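Local coordinates for WbbM protein (Klebsiella pneumoniae, PDB 6U4B) that is a bifunctional, trimeric O-antigen polymerase that probably transfers sugars from activated donors and binds magnesium, at residues Ile254-Ile257 with Ala258-Leu261; Phe520-Leu523 with Glu524-Val527; Ala544-Met547 with Lys548-Ala552. One frame throughout, in Å; residues are numbered along the deposited sequence.

Interaction 1: Ile254-Ile257 with Ala258-Leu261; sequences IGHI and AERL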
loop_
_atom_site.group_PDB
_atom_site.type_symbol
_atom_site.label_atom_id
_atom_site.label_comp_id
_atom_site.label_asym_id
_atom_site.label_seq_id
_atom_site.Cartn_x
_atom_site.Cartn_y
_atom_site.Cartn_z
ATOM N N ILE A 254 11.608 -35.335 28.300
ATOM C CA ILE A 254 10.686 -36.342 27.781
ATOM C C ILE A 254 11.455 -37.447 27.070
ATOM O O ILE A 254 11.234 -38.639 27.312
ATOM C CB ILE A 254 9.651 -35.690 26.848
ATOM C CG1 ILE A 254 8.967 -34.514 27.548
ATOM C CG2 ILE A 254 8.617 -36.716 26.400
ATOM C CD1 ILE A 254 8.057 -34.923 28.686
ATOM N N GLY A 255 12.373 -37.064 26.178
ATOM C CA GLY A 255 13.164 -38.060 25.473
ATOM C C GLY A 255 14.035 -38.878 26.405
ATOM O O GLY A 255 14.175 -40.092 26.234
ATOM N N HIS A 256 14.632 -38.225 27.406
ATOM C CA HIS A 256 15.456 -38.942 28.374
ATOM C C HIS A 256 14.629 -39.948 29.164
ATOM O O HIS A 256 15.080 -41.072 29.416
ATOM C CB HIS A 256 16.139 -37.950 29.314
ATOM C CG HIS A 256 17.106 -37.036 28.628
ATOM N ND1 HIS A 256 17.898 -37.445 27.576
ATOM C CD2 HIS A 256 17.409 -35.734 28.844
ATOM C CE1 HIS A 256 18.649 -36.435 27.175
ATOM N NE2 HIS A 256 18.371 -35.385 27.928
ATOM N N ILE A 257 13.412 -39.566 29.556
ATOM C CA ILE A 257 12.564 -40.464 30.334
ATOM C C ILE A 257 12.134 -41.656 29.488
ATOM O O ILE A 257 12.081 -42.794 29.969
ATOM C CB ILE A 257 11.359 -39.692 30.904
ATOM C CG1 ILE A 257 11.810 -38.801 32.063
ATOM C CG2 ILE A 257 10.265 -40.646 31.355
ATOM C CD1 ILE A 257 10.698 -37.977 32.683
ATOM N N ALA A 258 11.842 -41.420 28.206
ATOM C CA ALA A 258 11.438 -42.495 27.309
ATOM C C ALA A 258 12.519 -43.555 27.147
ATOM O O ALA A 258 12.194 -44.706 26.826
ATOM C CB ALA A 258 11.063 -41.925 25.940
ATOM N N GLU A 259 13.792 -43.196 27.338
ATOM C CA GLU A 259 14.849 -44.203 27.283
ATOM C C GLU A 259 14.700 -45.215 28.412
ATOM O O GLU A 259 14.995 -46.405 28.238
ATOM C CB GLU A 259 16.219 -43.534 27.353
ATOM C CG GLU A 259 16.589 -42.708 26.140
ATOM C CD GLU A 259 17.994 -42.148 26.243
ATOM O OE1 GLU A 259 18.210 -40.993 25.821
ATOM O OE2 GLU A 259 18.878 -42.860 26.765
ATOM N N ARG A 260 14.254 -44.756 29.582
ATOM C CA ARG A 260 14.030 -45.657 30.709
ATOM C C ARG A 260 12.753 -46.463 30.521
ATOM O O ARG A 260 12.725 -47.661 30.822
ATOM C CB ARG A 260 13.968 -44.872 32.022
ATOM C CG ARG A 260 15.320 -44.435 32.571
ATOM C CD ARG A 260 15.893 -43.236 31.828
ATOM N NE ARG A 260 17.204 -42.863 32.343
ATOM C CZ ARG A 260 17.964 -41.909 31.820
ATOM N NH1 ARG A 260 17.541 -41.228 30.763
ATOM N NH2 ARG A 260 19.147 -41.638 32.353
ATOM N N LEU A 261 11.690 -45.819 30.029
ATOM C CA LEU A 261 10.439 -46.531 29.790
ATOM C C LEU A 261 10.621 -47.631 28.753
ATOM O O LEU A 261 9.992 -48.694 28.846
ATOM C CB LEU A 261 9.354 -45.548 29.351
ATOM C CG LEU A 261 8.951 -44.488 30.377
ATOM C CD1 LEU A 261 7.973 -43.489 29.769
ATOM C CD2 LEU A 261 8.354 -45.144 31.614
#
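R260 reaches back one helical turn and donates from NH1 to H256 O, 2.8 Å away. This is a side-chain-to-backbone bond within helix 253-272. The oxygen lies almost in the plane of the guanidinium group. Seen from the carbonyl, however, NH1 stands well above the peptide plane and is not aligned with a lone pair. A bend at chi2 (77°) folds the arginine chain back along the helix to the carbonyl, and CD passes the same oxygen at 3.3 Å. The backbone N of R260 bonds weakly to I257 O. H256 O also takes a weak bond from E259 N at 3.2 Å.

The tight part is the apolar flank. I257 and L261 point the same way, side by side, and I257 CG2 meets L261 CD1 at 4.0 Å. The backbone beside them is regular: L261 N donates to I257 O at 3.1 Å, in the carbonyl plane. Helices 180-193 and 220-240 pack on both side chains.

The looser part is the partly exposed flank of G255, H256 and E259. H256 and E259 also run side by side. E259 OE1 sits at the edge of the imidazole, 4.0 Å from ND1, and the two planes are 71° apart. This is proximity, not a hydrogen bond.

R260 itself is buried, with Y172, Y183 and Y212 against it. The chemistry implies that one N-H of a buried, probably charged guanidinium is spent on a neutral main-chain oxygen. The positive group would probably polarise that carbonyl and leave it less to offer a second donor, in keeping with the weak bond from E259 N.

Interaction 2: Phe520-Leu523 with Glu524-Val527; sequences FLPL and EWNV
P522 packs against the carboxylate of E524, with P522 CB 3.2 Å from E524 OE2. The glutamate chain crosses the proline ring at about a right angle. Its bend at chi2 (73°) folds the carboxylate back over the residues that precede it. P522 also runs alongside W525. Here P522 CG meets W525 CD1 at 4.1 Å, close to the indole plane and at its edge. The contact is apolar and not a stack. The W525 side chain also packs on L415, L418 and M558.

Two backbone bonds hold the turn, both of the i to i+3 kind found in a 3-10 helix. W525 N donates to P522 O at 3.1 Å, and N526 N donates to L523 O at 3.1 Å. Both bonds are nearly straight at the hydrogen. In both, the donor sits above the carbonyl plane and not on a lone pair, which fits the tight i to i+3 spacing. V527 CG2 also presses on L523 O, at 3.4 Å. L523 has CG on the far side of CB from its backbone N (chi1 -172°), and its CD1 comes to 3.9 Å from N526 O.

The turn delivers N526 to the magnesium site of the glycosyltransferase family 8 region. Its OD1 is hydrogen-bonded to ND1 of H560, a magnesium ligand, and its ND2 to OE1 of Q473. The chemistry implies a second-shell role: the backbone bond fixes where N526 starts, and its amide, held at both ends, probably helps set the rotation of the H560 ring.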
loop_
_atom_site.group_PDB
_atom_site.type_symbol
_atom_site.label_atom_id
_atom_site.label_comp_id
_atom_site.label_asym_id
_atom_site.label_seq_id
_atom_site.Cartn_x
_atom_site.Cartn_y
_atom_site.Cartn_z
ATOM N N PHE A 520 23.240 -16.779 -25.640
ATOM C CA PHE A 520 23.367 -15.391 -25.212
ATOM C C PHE A 520 21.990 -14.744 -25.132
ATOM O O PHE A 520 21.261 -14.691 -26.128
ATOM C CB PHE A 520 24.300 -14.623 -26.144
ATOM C CG PHE A 520 25.723 -15.093 -26.069
ATOM C CD1 PHE A 520 26.500 -14.807 -24.958
ATOM C CD2 PHE A 520 26.276 -15.845 -27.094
ATOM C CE1 PHE A 520 27.807 -15.246 -24.875
ATOM C CE2 PHE A 520 27.586 -16.287 -27.018
ATOM C CZ PHE A 520 28.353 -15.987 -25.906
ATOM N N LEU A 521 21.634 -14.277 -23.938
ATOM C CA LEU A 521 20.376 -13.594 -23.697
ATOM C C LEU A 521 20.505 -12.110 -24.032
ATOM O O LEU A 521 21.583 -11.524 -23.888
ATOM C CB LEU A 521 19.954 -13.758 -22.240
ATOM C CG LEU A 521 19.671 -15.190 -21.792
ATOM C CD1 LEU A 521 19.353 -15.246 -20.302
ATOM C CD2 LEU A 521 18.534 -15.781 -22.611
ATOM N N PRO A 522 19.425 -11.482 -24.493
ATOM C CA PRO A 522 19.492 -10.052 -24.810
ATOM C C PRO A 522 19.805 -9.220 -23.574
ATOM O O PRO A 522 19.506 -9.606 -22.441
ATOM C CB PRO A 522 18.096 -9.740 -25.364
ATOM C CG PRO A 522 17.225 -10.861 -24.898
ATOM C CD PRO A 522 18.113 -12.066 -24.814
ATOM N N LEU A 523 20.423 -8.062 -23.812
ATOM C CA LEU A 523 20.923 -7.226 -22.726
ATOM C C LEU A 523 19.808 -6.716 -21.820
ATOM O O LEU A 523 20.087 -6.302 -20.689
ATOM C CB LEU A 523 21.718 -6.055 -23.313
ATOM C CG LEU A 523 22.498 -5.131 -22.379
ATOM C CD1 LEU A 523 23.388 -5.920 -21.432
ATOM C CD2 LEU A 523 23.325 -4.170 -23.211
ATOM N N GLU A 524 18.554 -6.743 -22.284
ATOM C CA GLU A 524 17.437 -6.296 -21.458
ATOM C C GLU A 524 17.275 -7.133 -20.195
ATOM O O GLU A 524 16.616 -6.687 -19.250
ATOM C CB GLU A 524 16.132 -6.332 -22.261
ATOM C CG GLU A 524 16.023 -5.291 -23.370
ATOM C CD GLU A 524 16.897 -5.605 -24.573
ATOM O OE1 GLU A 524 17.489 -4.662 -25.141
ATOM O OE2 GLU A 524 16.987 -6.792 -24.949
ATOM N N TRP A 525 17.858 -8.329 -20.154
ATOM C CA TRP A 525 17.711 -9.229 -19.020
ATOM C C TRP A 525 18.787 -9.044 -17.956
ATOM O O TRP A 525 18.772 -9.763 -16.952
ATOM C CB TRP A 525 17.699 -10.684 -19.500
ATOM C CG TRP A 525 16.326 -11.160 -19.848
ATOM C CD1 TRP A 525 15.847 -11.464 -21.089
ATOM C CD2 TRP A 525 15.239 -11.365 -18.937
ATOM N NE1 TRP A 525 14.531 -11.853 -21.006
ATOM C CE2 TRP A 525 14.134 -11.800 -19.695
ATOM C CE3 TRP A 525 15.095 -11.224 -17.554
ATOM C CZ2 TRP A 525 12.903 -12.099 -19.115
ATOM C CZ3 TRP A 525 13.871 -11.520 -16.979
ATOM C CH2 TRP A 525 12.791 -11.952 -17.759
ATOM N N ASN A 526 19.710 -8.101 -18.144
ATOM C CA ASN A 526 20.740 -7.837 -17.147
ATOM C C ASN A 526 21.243 -6.405 -17.286
ATOM O O ASN A 526 22.390 -6.178 -17.682
ATOM C CB ASN A 526 21.896 -8.831 -17.288
ATOM C CG ASN A 526 22.761 -8.904 -16.043
ATOM O OD1 ASN A 526 22.825 -7.959 -15.257
ATOM N ND2 ASN A 526 23.434 -10.033 -15.861
ATOM N N VAL A 527 20.400 -5.435 -16.948
ATOM C CA VAL A 527 20.705 -4.026 -17.162
ATOM C C VAL A 527 21.349 -3.473 -15.896
ATOM O O VAL A 527 20.711 -3.399 -14.842
ATOM C CB VAL A 527 19.447 -3.234 -17.540
ATOM C CG1 VAL A 527 19.780 -1.760 -17.749
ATOM C CG2 VAL A 527 18.813 -3.821 -18.794
#

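Interaction 3: Ala544-Met547 with Lys548-Ala552; sequences ATYM and KFLAA
L550 lies across the ring of Y546, one turn earlier in helix 543-554. Its CB starts beside the backbone, 3.6 Å from Y546 O. CG is closer still to that oxygen, at 3.3 Å, and also nears Y546 CE1. At CG the side chain forks. CD1 goes over one face of the phenol ring, 3.9 Å from its centroid and 19° off the ring normal. This is a CH-pi contact, displaced somewhat toward the rim. CD2 lies on the same side of the ring, out past its CE1-CZ bond, and meets Y546 CE1 at 3.6 Å and Y546 OH at 3.8 Å. The ring can receive both methyls because Y546 holds CG opposite its backbone N (chi1 -176°).

M547 runs alongside L550, pointing the same way. Its chain is bent twice, and CE ends 4.0 Å from L550 CD1. That leucine methyl therefore touches both the methyl end of M547 and the face of the tyrosine. F78 of the third subunit packs on both M547 and L550, so this apolar patch is part of a subunit interface.

F549 touches the edge of the same tyrosine, with its CD2 4.3 Å from Y546 CE1. Its own ring stacks on F538, and I434 of helix 434-441 also packs against it. K548 lies on an exposed flank, where its CG rests 3.2 Å from A544 O. Regular helical bonds from K548, F549, L550 and A551 support the whole turn.

Helix 543-554 links strand 527-528 to the parallel, adjacent strand 558-560. The arrangement belongs to a beta-alpha-beta unit in the glycosyltransferase family 8 region, whose second strand ends at the magnesium ligand H560.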
loop_
_atom_site.group_PDB
_atom_site.type_symbol
_atom_site.label_atom_id
_atom_site.label_comp_id
_atom_site.label_asym_id
_atom_site.label_seq_id
_atom_site.Cartn_x
_atom_site.Cartn_y
_atom_site.Cartn_z
ATOM N N ALA A 544 28.347 0.212 -31.245
ATOM C CA ALA A 544 27.198 -0.678 -31.354
ATOM C C ALA A 544 26.785 -1.216 -29.989
ATOM O O ALA A 544 25.589 -1.352 -29.704
ATOM C CB ALA A 544 27.514 -1.827 -32.308
ATOM N N THR A 545 27.763 -1.533 -29.134
ATOM C CA THR A 545 27.446 -2.017 -27.795
ATOM C C THR A 545 26.804 -0.923 -26.951
ATOM O O THR A 545 25.842 -1.181 -26.219
ATOM C CB THR A 545 28.709 -2.544 -27.112
ATOM O OG1 THR A 545 29.301 -3.574 -27.916
ATOM C CG2 THR A 545 28.377 -3.115 -25.738
ATOM N N TYR A 546 27.320 0.306 -27.042
ATOM C CA TYR A 546 26.729 1.411 -26.295
ATOM C C TYR A 546 25.278 1.637 -26.704
ATOM O O TYR A 546 24.417 1.891 -25.851
ATOM C CB TYR A 546 27.559 2.679 -26.495
ATOM C CG TYR A 546 27.081 3.862 -25.681
ATOM C CD1 TYR A 546 26.666 3.700 -24.365
ATOM C CD2 TYR A 546 27.058 5.142 -26.225
ATOM C CE1 TYR A 546 26.230 4.775 -23.616
ATOM C CE2 TYR A 546 26.626 6.225 -25.482
ATOM C CZ TYR A 546 26.213 6.034 -24.178
ATOM O OH TYR A 546 25.783 7.105 -23.432
ATOM N N MET A 547 24.984 1.537 -28.004
ATOM C CA MET A 547 23.601 1.646 -28.458
ATOM C C MET A 547 22.738 0.541 -27.863
ATOM O O MET A 547 21.598 0.788 -27.453
ATOM C CB MET A 547 23.544 1.609 -29.985
ATOM C CG MET A 547 24.262 2.759 -30.664
ATOM S SD MET A 547 23.637 4.382 -30.180
ATOM C CE MET A 547 24.992 4.982 -29.174
ATOM N N LYS A 548 23.263 -0.686 -27.816
ATOM C CA LYS A 548 22.519 -1.784 -27.210
ATOM C C LYS A 548 22.271 -1.528 -25.730
ATOM O O LYS A 548 21.214 -1.887 -25.199
ATOM C CB LYS A 548 23.271 -3.101 -27.405
ATOM C CG LYS A 548 23.403 -3.543 -28.850
ATOM C CD LYS A 548 24.017 -4.930 -28.932
ATOM C CE LYS A 548 23.030 -5.931 -29.505
ATOM N NZ LYS A 548 23.275 -7.305 -28.982
ATOM N N PHE A 549 23.234 -0.903 -25.049
ATOM C CA PHE A 549 23.061 -0.585 -23.636
ATOM C C PHE A 549 22.012 0.503 -23.440
ATOM O O PHE A 549 21.198 0.426 -22.513
ATOM C CB PHE A 549 24.401 -0.167 -23.032
ATOM C CG PHE A 549 24.315 0.282 -21.600
ATOM C CD1 PHE A 549 23.961 -0.609 -20.598
ATOM C CD2 PHE A 549 24.610 1.590 -21.254
ATOM C CE1 PHE A 549 23.886 -0.198 -19.278
ATOM C CE2 PHE A 549 24.541 2.006 -19.936
ATOM C CZ PHE A 549 24.180 1.109 -18.947
ATOM N N LEU A 550 22.005 1.514 -24.312
ATOM C CA LEU A 550 21.018 2.583 -24.194
ATOM C C LEU A 550 19.610 2.069 -24.463
ATOM O O LEU A 550 18.658 2.471 -23.783
ATOM C CB LEU A 550 21.364 3.726 -25.148
ATOM C CG LEU A 550 22.659 4.481 -24.841
ATOM C CD1 LEU A 550 22.908 5.579 -25.868
ATOM C CD2 LEU A 550 22.612 5.053 -23.433
ATOM N N ALA A 551 19.458 1.180 -25.446
ATOM C CA ALA A 551 18.139 0.627 -25.741
ATOM C C ALA A 551 17.649 -0.272 -24.610
ATOM O O ALA A 551 16.461 -0.256 -24.269
ATOM C CB ALA A 551 18.175 -0.139 -27.061
ATOM N N ALA A 552 18.550 -1.059 -24.016
ATOM C CA ALA A 552 18.155 -1.949 -22.928
ATOM C C ALA A 552 17.742 -1.165 -21.689
ATOM O O ALA A 552 16.815 -1.570 -20.978
ATOM C CB ALA A 552 19.292 -2.915 -22.597
#

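Each contact is local, and the three follow one another along the chain without nesting or crossing. Interaction 1 is a turn of helix 253-272 in the DUF4422 region. Interactions 2 and 3 come later, in the glycosyltransferase family 8 region. Within one chain interaction 1 is about 59 Å from interaction 3 at the nearest atoms. Interaction 2 closes the turn from strand 518-521 to strand 527-528. Interaction 3 lies on the following helix and touches it: L523 CD2 is 3.6 Å from F549 CA. In the trimer the two regions do meet, but between subunits: I254 packs on F543 of the second subunit, just before the 544-552 segment there.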